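Long-range contact in putative Type I topoisomerase (Deinococcus radiodurans, PDB 2F4Q), which probably relaxes supercoiled DNA as a type IB topoisomerase, breaking and rejoining one strand without ATP: residues A[11-16]-A[56-61]. Residues are numbered along the deposited sequence; the frame is centred on the assembly and turned at random.
Sequences EYLRRE and VSPDAE
Leu13 and Val56 face each other as an antiparallel hydrogen-bonded pair, a compact example of how a two-bond bridge can be extended by side-chain packing once the regular strand has ended. Leu13 N donates to Val56 O at 2.8 Å, a somewhat bent bond with 141° at the hydrogen, whereas the return bond from Val56 N to Leu13 O, 2.7 Å long, is nearly straight. The pair joins strand 13-15 to strand 54-56 within the antiparallel sheet of the N-terminal region.

Beyond the bridge the packing is aromatic and apolar. The Tyr12 ring lies along the backbone leaving Val56, and one face receives the CA of Ser57 in a CH-pi contact, 4.0 Å from the ring centroid and 25° off its normal. Ser57 CB reaches the CE2 side of the ring, while Pro58 CD comes within 4.3 Å of Tyr12 CD1 from an oblique direction. From Leu13 the side chain meets the proline: CG, turned anti to its own carbonyl carbon (chi1 -57°), touches Pro58 CB at 3.8 Å, and CD1 lies against the same ring.

Polar groups fix the turn that follows. Ser57 OG donates to Asp59 O at 2.6 Å, on a lone pair in the carbonyl plane; Gln65 also bonds this carbonyl. The hydroxyl of the buried Tyr12 bonds to Leu64 O on the next strand.

Replacing Tyr12 with an alanine would probably uncover Ser57 CA and deprive Leu64 O of its hydroxyl partner. The chemistry thus implies a division of labour: backbone bonds set the strand pairing, and a ring whose pi face takes a C-H and whose hydroxyl bonds a carbonyl ties the loop after strand 54-56, and strand 64-69, to the residue just before strand 13-15.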
loop_
_atom_site.group_PDB
_atom_site.type_symbol
_atom_site.label_atom_id
_atom_site.label_comp_id
_atom_site.label_asym_id
_atom_site.label_seq_id
_atom_site.Cartn_x
_atom_site.Cartn_y
_atom_site.Cartn_z
ATOM N N GLU A 11 -13.614 16.912 5.632
ATOM C CA GLU A 11 -13.202 16.638 7.006
ATOM C C GLU A 11 -12.238 17.704 7.540
ATOM O O GLU A 11 -12.320 18.101 8.704
ATOM C CB GLU A 11 -12.551 15.250 7.072
ATOM C CG GLU A 11 -12.040 14.825 8.446
ATOM C CD GLU A 11 -10.981 13.733 8.374
ATOM O OE1 GLU A 11 -10.775 13.154 7.284
ATOM O OE2 GLU A 11 -10.346 13.455 9.415
ATOM N N TYR A 12 -11.337 18.166 6.675
ATOM C CA TYR A 12 -10.234 19.046 7.066
ATOM C C TYR A 12 -10.638 20.512 7.233
ATOM O O TYR A 12 -11.668 20.948 6.715
ATOM C CB TYR A 12 -9.087 18.923 6.053
ATOM C CG TYR A 12 -8.151 17.755 6.305
ATOM C CD1 TYR A 12 -8.642 16.502 6.683
ATOM C CD2 TYR A 12 -6.772 17.899 6.149
ATOM C CE1 TYR A 12 -7.784 15.431 6.916
ATOM C CE2 TYR A 12 -5.905 16.832 6.377
ATOM C CZ TYR A 12 -6.420 15.605 6.761
ATOM O OH TYR A 12 -5.569 14.548 6.985
ATOM N N LEU A 13 -9.812 21.257 7.967
ATOM C CA LEU A 13 -10.008 22.693 8.172
ATOM C C LEU A 13 -9.512 23.469 6.959
ATOM O O LEU A 13 -8.415 23.209 6.454
ATOM C CB LEU A 13 -9.267 23.170 9.425
ATOM C CG LEU A 13 -9.571 22.522 10.780
ATOM C CD1 LEU A 13 -8.500 22.897 11.793
ATOM C CD2 LEU A 13 -10.955 22.906 11.291
ATOM N N ARG A 14 -10.319 24.419 6.496
ATOM C CA ARG A 14 -9.976 25.219 5.323
ATOM C C ARG A 14 -9.321 26.538 5.732
ATOM O O ARG A 14 -9.873 27.290 6.539
ATOM C CB ARG A 14 -11.219 25.476 4.467
ATOM C CG ARG A 14 -10.916 25.886 3.033
ATOM C CD ARG A 14 -12.180 26.305 2.298
ATOM N NE ARG A 14 -11.904 26.713 0.920
ATOM C CZ ARG A 14 -12.768 27.351 0.133
ATOM N NH1 ARG A 14 -13.980 27.668 0.577
ATOM N NH2 ARG A 14 -12.417 27.677 -1.104
ATOM N N ARG A 15 -8.142 26.801 5.172
ATOM C CA ARG A 15 -7.408 28.038 5.436
ATOM C C ARG A 15 -8.036 29.197 4.672
ATOM O O ARG A 15 -8.299 29.089 3.471
ATOM C CB ARG A 15 -5.930 27.886 5.060
ATOM C CG ARG A 15 -5.038 29.034 5.523
ATOM C CD ARG A 15 -3.561 28.723 5.315
ATOM N NE ARG A 15 -3.123 28.943 3.936
ATOM C CZ ARG A 15 -1.865 28.820 3.515
ATOM N NH1 ARG A 15 -0.901 28.472 4.358
ATOM N NH2 ARG A 15 -1.570 29.046 2.242
ATOM N N GLU A 16 -8.270 30.298 5.381
ATOM C CA GLU A 16 -8.899 31.484 4.807
ATOM C C GLU A 16 -7.916 32.652 4.755
ATOM O O GLU A 16 -7.140 32.865 5.687
ATOM C CB GLU A 16 -10.144 31.877 5.611
ATOM C CG GLU A 16 -11.157 30.747 5.824
ATOM C CD GLU A 16 -11.885 30.343 4.551
ATOM O OE1 GLU A 16 -11.866 29.139 4.215
ATOM O OE2 GLU A 16 -12.476 31.224 3.889
ATOM N N VAL A 56 -6.021 21.939 6.084
ATOM C CA VAL A 56 -5.112 21.544 7.154
ATOM C C VAL A 56 -5.868 20.646 8.131
ATOM O O VAL A 56 -7.071 20.824 8.348
ATOM C CB VAL A 56 -4.533 22.779 7.901
ATOM C CG1 VAL A 56 -3.380 22.374 8.812
ATOM C CG2 VAL A 56 -4.063 23.844 6.915
ATOM N N SER A 57 -5.158 19.682 8.710
ATOM C CA SER A 57 -5.763 18.688 9.591
ATOM C C SER A 57 -6.192 19.254 10.944
ATOM O O SER A 57 -5.420 19.963 11.594
ATOM C CB SER A 57 -4.808 17.515 9.805
ATOM O OG SER A 57 -5.427 16.499 10.571
ATOM N N PRO A 58 -7.434 18.944 11.364
ATOM C CA PRO A 58 -7.901 19.251 12.718
ATOM C C PRO A 58 -7.415 18.220 13.742
ATOM O O PRO A 58 -7.423 18.494 14.945
ATOM C CB PRO A 58 -9.424 19.196 12.585
ATOM C CG PRO A 58 -9.675 18.246 11.465
ATOM C CD PRO A 58 -8.482 18.299 10.548
ATOM N N ASP A 59 -7.004 17.051 13.253
ATOM C CA ASP A 59 -6.472 15.976 14.085
ATOM C C ASP A 59 -4.949 15.933 13.978
ATOM O O ASP A 59 -4.391 15.882 12.878
ATOM C CB ASP A 59 -7.081 14.630 13.666
ATOM C CG ASP A 59 -6.488 13.448 14.423
ATOM O OD1 ASP A 59 -6.433 13.492 15.670
ATOM O OD2 ASP A 59 -6.088 12.465 13.765
ATOM N N ALA A 60 -4.288 15.946 15.132
ATOM C CA ALA A 60 -2.828 15.977 15.208
ATOM C C ALA A 60 -2.172 14.670 14.765
ATOM O O ALA A 60 -0.989 14.653 14.416
ATOM C CB ALA A 60 -2.382 16.351 16.621
ATOM N N GLU A 61 -2.946 13.586 14.764
ATOM C CA GLU A 61 -2.426 12.255 14.432
ATOM C C GLU A 61 -2.297 11.958 12.938
ATOM O O GLU A 61 -1.472 11.130 12.544
ATOM C CB GLU A 61 -3.252 11.161 15.122
ATOM C CG GLU A 61 -3.056 11.083 16.641
ATOM C CD GLU A 61 -1.594 10.935 17.048
ATOM O OE1 GLU A 61 -0.855 10.160 16.398
ATOM O OE2 GLU A 61 -1.185 11.599 18.023
#